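Local coordinates for oxidoreductase, Gfo/Idh/MocA family (Pseudomonas syringae pv. tomato, PDB 3DTY), which is a Gfo/Idh/MocA-family oxidoreductase that probably uses a nicotinamide nucleotide bound in a Rossmann fold, and binds magnesium, at residues A[153-158]-A[218-223]; A[160-165]-A[278-283]; A[168-173]-A[256-261]. All coordinates share one frame; numbering follows the deposited sequence.

Interaction 1 (A[153-158]-A[218-223]); sequences QAREMI and MLPDLK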
# COMPACT_ATOMS: atom_id res chain seq x y z
N GLN A 153 11.12 17.58 -7.40
CA GLN A 153 12.05 16.90 -6.51
C GLN A 153 12.82 15.85 -7.29
O GLN A 153 14.04 15.75 -7.18
CB GLN A 153 11.30 16.25 -5.35
CG GLN A 153 12.20 15.48 -4.37
CD GLN A 153 13.27 16.36 -3.74
OE1 GLN A 153 13.14 17.58 -3.68
NE2 GLN A 153 14.32 15.72 -3.24
N ALA A 154 12.09 15.06 -8.08
CA ALA A 154 12.69 14.02 -8.90
C ALA A 154 13.71 14.63 -9.88
O ALA A 154 14.80 14.10 -10.07
CB ALA A 154 11.60 13.29 -9.67
N ARG A 155 13.34 15.74 -10.50
CA ARG A 155 14.23 16.41 -11.45
C ARG A 155 15.54 16.76 -10.76
O ARG A 155 16.62 16.49 -11.28
CB ARG A 155 13.58 17.69 -11.99
CG ARG A 155 14.47 18.51 -12.94
CD ARG A 155 13.73 19.77 -13.38
NE ARG A 155 14.58 20.72 -14.09
CZ ARG A 155 14.51 20.99 -15.39
NH1 ARG A 155 13.62 20.38 -16.17
NH2 ARG A 155 15.34 21.89 -15.92
N GLU A 156 15.43 17.36 -9.57
CA GLU A 156 16.59 17.76 -8.79
C GLU A 156 17.44 16.56 -8.39
O GLU A 156 18.67 16.60 -8.48
CB GLU A 156 16.14 18.51 -7.53
CG GLU A 156 15.63 19.93 -7.78
CD GLU A 156 16.73 20.88 -8.23
OE1 GLU A 156 17.91 20.57 -7.99
OE2 GLU A 156 16.41 21.93 -8.82
N MSE A 157 16.78 15.50 -7.95
CA MSE A 157 17.50 14.30 -7.53
C MSE A 157 18.28 13.67 -8.69
O MSE A 157 19.42 13.25 -8.54
CB MSE A 157 16.51 13.29 -6.94
CG MSE A 157 15.87 13.75 -5.63
SE MSE A 157 14.51 12.53 -5.02
CE MSE A 157 15.64 11.20 -4.19
N ILE A 158 17.64 13.61 -9.86
CA ILE A 158 18.27 13.03 -11.03
C ILE A 158 19.46 13.89 -11.47
O ILE A 158 20.49 13.36 -11.87
CB ILE A 158 17.26 12.93 -12.19
CG1 ILE A 158 16.18 11.90 -11.84
CG2 ILE A 158 17.98 12.56 -13.48
CD1 ILE A 158 14.96 11.95 -12.73
N MSE A 218 11.81 15.80 -15.69
CA MSE A 218 12.81 15.10 -14.88
C MSE A 218 14.13 14.88 -15.60
O MSE A 218 15.19 14.82 -14.97
CB MSE A 218 12.28 13.73 -14.46
CG MSE A 218 10.93 13.74 -13.77
SE MSE A 218 10.47 11.96 -13.18
CE MSE A 218 8.82 12.41 -12.26
N LEU A 219 14.07 14.73 -16.92
CA LEU A 219 15.26 14.44 -17.71
C LEU A 219 15.32 15.34 -18.94
O LEU A 219 15.20 14.86 -20.07
CB LEU A 219 15.22 12.97 -18.13
CG LEU A 219 15.17 11.95 -16.99
CD1 LEU A 219 14.14 10.87 -17.30
CD2 LEU A 219 16.56 11.34 -16.79
N PRO A 220 15.53 16.65 -18.75
CA PRO A 220 15.59 17.59 -19.87
C PRO A 220 16.66 17.34 -20.93
O PRO A 220 16.50 17.73 -22.08
CB PRO A 220 15.74 18.95 -19.18
CG PRO A 220 16.51 18.61 -17.94
CD PRO A 220 15.82 17.33 -17.47
N ASP A 221 17.76 16.69 -20.54
CA ASP A 221 18.84 16.45 -21.49
C ASP A 221 18.73 15.15 -22.29
O ASP A 221 19.51 14.92 -23.21
CB ASP A 221 20.18 16.49 -20.75
CG ASP A 221 20.39 17.81 -20.01
OD1 ASP A 221 19.98 18.86 -20.56
OD2 ASP A 221 20.96 17.79 -18.90
N LEU A 222 17.75 14.32 -21.95
CA LEU A 222 17.56 13.05 -22.64
C LEU A 222 16.93 13.30 -24.01
O LEU A 222 15.93 14.01 -24.12
CB LEU A 222 16.64 12.15 -21.79
CG LEU A 222 16.87 10.64 -21.78
CD1 LEU A 222 18.24 10.34 -21.20
CD2 LEU A 222 15.79 9.97 -20.94
N LYS A 223 17.52 12.73 -25.06
CA LYS A 223 17.00 12.90 -26.42
C LYS A 223 16.61 11.58 -27.06
O LYS A 223 17.39 10.62 -27.07
CB LYS A 223 18.04 13.59 -27.32
CG LYS A 223 18.39 15.03 -26.92
CD LYS A 223 19.55 15.55 -27.78
CE LYS A 223 19.92 16.99 -27.43
NZ LYS A 223 18.88 17.96 -27.88
O HOH W 1 17.15 16.40 -13.97
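The backbones of R155 and M218 nearly touch, CA to CA 3.9 Å, where helix 149-159 meets the end of helix 203-218. L219 is the first residue to leave that helix, and a type I turn runs from L219 to L222. No direct hydrogen bond joins the segments. A water bridges them instead, donating to R155 O and to M218 O at 2.7 Å each.

The selenomethionine M218 runs out straight beyond CG. Its SE and CE lie against the methyl of A154, with CE 3.9 Å from A154 CB. I158 CD1 meets M218 CB at 3.7 Å. With I158 CG1 anti to the carbonyl carbon (chi1 -67°), CG2 falls anti to the backbone N and meets L219 CD2 at 3.8 Å, the two side chains at about a right angle. R155 is extended and lays one face of its guanidinium over the P220 ring, NH1 to CG 3.8 Å.

Apolar side chains thus close the inner part of the contact, next to L283 of the sheet. The outer part is mixed: proline against guanidinium, a water donating to two carbonyls, and R155 NH1, hydrogen-bonded to V217 O, tying helix 149-159 to the last turn of helix 203-218.

Interaction 2 (A[160-165]-A[278-283]); sequences AGELGD and GSRASL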
# COMPACT_ATOMS: atom_id res chain seq x y z
N ALA A 160 21.26 15.65 -9.58
CA ALA A 160 22.30 15.53 -8.57
C ALA A 160 22.98 14.17 -8.65
O ALA A 160 23.86 13.86 -7.85
CB ALA A 160 21.72 15.76 -7.17
N GLY A 161 22.55 13.34 -9.60
CA GLY A 161 23.14 12.02 -9.76
C GLY A 161 22.69 10.99 -8.74
O GLY A 161 23.37 9.97 -8.56
N GLU A 162 21.56 11.22 -8.08
CA GLU A 162 21.04 10.29 -7.07
C GLU A 162 20.76 8.90 -7.64
O GLU A 162 20.81 7.91 -6.92
CB GLU A 162 19.75 10.82 -6.45
CG GLU A 162 19.90 12.02 -5.54
CD GLU A 162 20.76 11.73 -4.32
OE1 GLU A 162 20.66 10.62 -3.76
OE2 GLU A 162 21.52 12.63 -3.90
N LEU A 163 20.43 8.84 -8.92
CA LEU A 163 20.13 7.56 -9.55
C LEU A 163 21.32 7.00 -10.32
O LEU A 163 21.24 5.91 -10.89
CB LEU A 163 18.94 7.72 -10.51
CG LEU A 163 17.51 7.70 -9.96
CD1 LEU A 163 17.35 8.68 -8.83
CD2 LEU A 163 16.55 8.02 -11.09
N GLY A 164 22.44 7.72 -10.30
CA GLY A 164 23.59 7.29 -11.05
C GLY A 164 23.25 7.55 -12.52
O GLY A 164 22.55 8.51 -12.82
N ASP A 165 23.73 6.71 -13.42
CA ASP A 165 23.42 6.89 -14.83
C ASP A 165 22.03 6.35 -15.15
O ASP A 165 21.73 5.20 -14.84
CB ASP A 165 24.45 6.17 -15.70
CG ASP A 165 25.86 6.68 -15.47
OD1 ASP A 165 26.09 7.89 -15.68
OD2 ASP A 165 26.73 5.87 -15.09
N GLY A 278 17.99 4.07 -12.75
CA GLY A 278 19.39 4.38 -12.99
C GLY A 278 20.30 3.26 -12.49
O GLY A 278 19.82 2.30 -11.89
N SER A 279 21.60 3.40 -12.72
CA SER A 279 22.57 2.39 -12.30
C SER A 279 22.66 2.24 -10.78
O SER A 279 23.05 1.19 -10.29
CB SER A 279 23.95 2.75 -12.85
OG SER A 279 24.33 4.07 -12.48
N ARG A 280 22.28 3.28 -10.04
CA ARG A 280 22.37 3.26 -8.59
C ARG A 280 21.03 3.15 -7.86
O ARG A 280 20.93 2.53 -6.80
CB ARG A 280 23.10 4.52 -8.09
CG ARG A 280 23.02 4.76 -6.59
CD ARG A 280 23.88 5.95 -6.15
NE ARG A 280 23.88 6.13 -4.70
CZ ARG A 280 22.96 6.82 -4.02
NH1 ARG A 280 21.96 7.39 -4.67
NH2 ARG A 280 23.05 6.94 -2.70
N ALA A 281 19.99 3.75 -8.43
CA ALA A 281 18.69 3.73 -7.79
C ALA A 281 17.59 4.08 -8.76
O ALA A 281 17.83 4.49 -9.89
CB ALA A 281 18.68 4.72 -6.64
N SER A 282 16.36 3.91 -8.28
CA SER A 282 15.18 4.21 -9.07
C SER A 282 14.29 5.15 -8.27
O SER A 282 14.42 5.26 -7.05
CB SER A 282 14.38 2.94 -9.36
OG SER A 282 15.07 2.03 -10.18
N LEU A 283 13.40 5.84 -8.98
CA LEU A 283 12.41 6.70 -8.34
C LEU A 283 11.10 6.48 -9.12
O LEU A 283 11.12 6.21 -10.32
CB LEU A 283 12.86 8.17 -8.31
CG LEU A 283 13.12 9.06 -9.51
CD1 LEU A 283 11.82 9.39 -10.21
CD2 LEU A 283 13.79 10.35 -9.00
O HOH W 2 21.29 8.68 -1.86
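The loop 160-165 runs past the tight connection between strands 272-278 and 281-286, with L163 and A281 4.5 Å apart at CA. G161 ends helix 149-159 in a Schellman motif, and a type I turn follows from G161 to G164. G278 N bonds back to A281 O.

D165 N donates to S279 OG at 2.9 Å, and S279 N donates to D165 O at 2.8 Å. The hydroxyl of S279 stands between its own backbone N and carbonyl carbon (chi1 54°), facing D165 N. L163 O takes R280 N at 3.0 Å from above the carbonyl plane.

L163 sets CB and CG against A281 O, CG at 3.2 Å, while CD1 and CD2 reach L283, CD2 3.9 Å from its CG.

The R280 chain is extended and brings NH1 to E162 O at 2.6 Å. E162 O lies in the guanidinium plane, though the bond is bent, 136° at the hydrogen. Beside it, E162 OE1 forms a long salt bridge to NH1, 3.6 Å, the carboxylate plane 80° from the guanidinium. A water accepts from R280 NH2 and donates to E162 OE1. S282 OG is hydrogen-bonded to A266 O of the second subunit.

The hairpin turn is thus fastened by two backbone bonds and two in which a side chain, S279 OG or R280 NH1, meets the loop backbone. The leucines join helix and sheet.

Interaction 3 (A[168-173]-A[256-261]); sequences MVHMQF and MGMVWS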
# COMPACT_ATOMS: atom_id res chain seq x y z
N MSE A 168 16.74 3.43 -17.80
CA MSE A 168 15.39 3.24 -18.30
C MSE A 168 14.40 4.24 -17.74
O MSE A 168 14.49 4.65 -16.58
CB MSE A 168 14.89 1.83 -17.99
CG MSE A 168 15.56 0.73 -18.78
SE MSE A 168 15.23 -0.92 -17.86
CE MSE A 168 16.73 -0.82 -16.67
N VAL A 169 13.45 4.63 -18.58
CA VAL A 169 12.39 5.54 -18.18
C VAL A 169 11.11 4.79 -18.55
O VAL A 169 10.82 4.60 -19.73
CB VAL A 169 12.43 6.87 -18.95
CG1 VAL A 169 11.32 7.80 -18.44
CG2 VAL A 169 13.81 7.51 -18.82
N HIS A 170 10.37 4.34 -17.55
CA HIS A 170 9.13 3.62 -17.79
C HIS A 170 7.94 4.49 -17.44
O HIS A 170 7.81 4.98 -16.32
CB HIS A 170 9.11 2.33 -16.98
CG HIS A 170 10.05 1.29 -17.49
ND1 HIS A 170 10.25 0.08 -16.86
CD2 HIS A 170 10.83 1.26 -18.60
CE1 HIS A 170 11.12 -0.64 -17.55
NE2 HIS A 170 11.48 0.06 -18.61
N MSE A 171 7.07 4.69 -18.43
CA MSE A 171 5.90 5.53 -18.28
C MSE A 171 4.60 4.82 -18.63
O MSE A 171 4.58 3.89 -19.43
CB MSE A 171 6.03 6.76 -19.18
CG MSE A 171 7.13 7.70 -18.77
SE MSE A 171 7.77 8.69 -20.25
CE MSE A 171 8.86 7.34 -21.10
N GLN A 172 3.52 5.27 -18.02
CA GLN A 172 2.22 4.71 -18.32
C GLN A 172 1.12 5.64 -17.85
O GLN A 172 1.28 6.37 -16.87
CB GLN A 172 2.03 3.34 -17.66
CG GLN A 172 1.75 3.42 -16.16
CD GLN A 172 1.16 2.14 -15.61
OE1 GLN A 172 0.07 2.15 -15.03
NE2 GLN A 172 1.87 1.02 -15.78
N PHE A 173 0.02 5.62 -18.58
CA PHE A 173 -1.17 6.35 -18.23
C PHE A 173 -2.19 5.40 -18.80
O PHE A 173 -2.54 5.46 -19.99
CB PHE A 173 -1.26 7.72 -18.90
CG PHE A 173 -2.30 8.62 -18.27
CD1 PHE A 173 -3.46 8.08 -17.72
CD2 PHE A 173 -2.11 9.99 -18.22
CE1 PHE A 173 -4.42 8.90 -17.13
CE2 PHE A 173 -3.07 10.83 -17.63
CZ PHE A 173 -4.22 10.28 -17.08
N MSE A 256 16.79 3.38 -22.37
CA MSE A 256 15.59 2.90 -23.04
C MSE A 256 14.36 3.54 -22.43
O MSE A 256 14.38 3.95 -21.27
CB MSE A 256 15.49 1.38 -22.92
CG MSE A 256 16.69 0.64 -23.47
SE MSE A 256 16.80 0.83 -25.40
CE MSE A 256 15.11 0.02 -25.90
N GLY A 257 13.29 3.63 -23.22
CA GLY A 257 12.06 4.22 -22.73
C GLY A 257 10.86 3.42 -23.20
O GLY A 257 10.86 2.87 -24.31
N MSE A 258 9.84 3.35 -22.36
CA MSE A 258 8.62 2.62 -22.71
C MSE A 258 7.40 3.39 -22.23
O MSE A 258 7.38 3.90 -21.11
CB MSE A 258 8.64 1.23 -22.08
CG MSE A 258 7.34 0.46 -22.29
SE MSE A 258 7.49 -1.39 -21.70
CE MSE A 258 7.32 -1.10 -19.77
N VAL A 259 6.39 3.49 -23.08
CA VAL A 259 5.17 4.19 -22.70
C VAL A 259 3.95 3.34 -23.01
O VAL A 259 3.75 2.94 -24.16
CB VAL A 259 4.99 5.54 -23.45
CG1 VAL A 259 3.74 6.24 -22.93
CG2 VAL A 259 6.23 6.45 -23.27
N TRP A 260 3.16 3.04 -21.99
CA TRP A 260 1.94 2.27 -22.19
C TRP A 260 0.77 3.24 -22.06
O TRP A 260 0.55 3.82 -20.99
CB TRP A 260 1.81 1.15 -21.14
CG TRP A 260 0.48 0.43 -21.20
CD1 TRP A 260 -0.26 0.16 -22.31
CD2 TRP A 260 -0.28 -0.08 -20.09
NE1 TRP A 260 -1.42 -0.49 -21.97
CE2 TRP A 260 -1.46 -0.65 -20.61
CE3 TRP A 260 -0.07 -0.12 -18.70
CZ2 TRP A 260 -2.44 -1.25 -19.79
CZ3 TRP A 260 -1.05 -0.72 -17.89
CH2 TRP A 260 -2.21 -1.27 -18.44
N SER A 261 0.04 3.42 -23.15
CA SER A 261 -1.12 4.32 -23.15
C SER A 261 -2.38 3.47 -23.25
O SER A 261 -2.46 2.58 -24.09
CB SER A 261 -1.04 5.27 -24.34
OG SER A 261 0.21 5.93 -24.37
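M171, W260 and M258 have the most surface buried where strand 168-173 lies parallel to strand 256-261, the axes 4.6 Å apart and 8° from parallel. The two are the parallel neighbours in an otherwise antiparallel order of the mixed sheet.

M171 packs on the face that also carries V259. Its chain bends at the selenium (chi3 -77°), which brings CE to V259 CG2 at 3.5 Å. P211 and S215 of helix 203-218 cover this selenomethionine.

M258 lies on the other face, beside H170. Its chain bends at chi3. The CE methyl stands over the centre of the imidazole, 4.2 Å from the H170 ring centroid, a CH-pi contact. H170 NE2 is hydrogen-bonded to Y246 OH of the second subunit.

W260 shares that face. The end of Q172 runs alongside it, and the amide meets the indole at its edge, with the two planes at right angles. W260 also meets H170 of the second subunit edge-to-face.

Between the two faces the backbones are joined by five hydrogen bonds. M171 N donates to M258 O at 2.8 Å, and M171 O accepts from W260 N at 3.0 Å. The bonds from V169 N to M256 O, M258 N to V169 O and F173 N to W260 O complete the series.

The five bonds use alternate residues of strand 168-173; M168, H170 and Q172 turn their backbone to strand 272-278 on the other side. One face gives an apolar bed for helix 203-218, while the face of H170, M258 and W260 meets its counterpart in another subunit.

Overall arrangement
All three contacts lie in the C-terminal alpha/beta domain. Interaction 3 is the buried one, within the large mixed sheet itself, and it is held by regular backbone bonds. Interactions 1 and 2 are partly buried. Interaction 1 packs helix 149-159 on the end of helix 203-218 and the turn after it, by apolar contact and one bridging water. Interaction 2 fixes the loop after helix 149-159 by backbone bonds, side-chain bonds from S279 and R280, and a salt bridge. The helix and loop contacts touch through A154, I158, L163 and L283. V169 of interaction 3 packs on L219 and L222 of interaction 1. Interactions 2 and 3 both reach the second subunit, but interaction 1 touches no other chain.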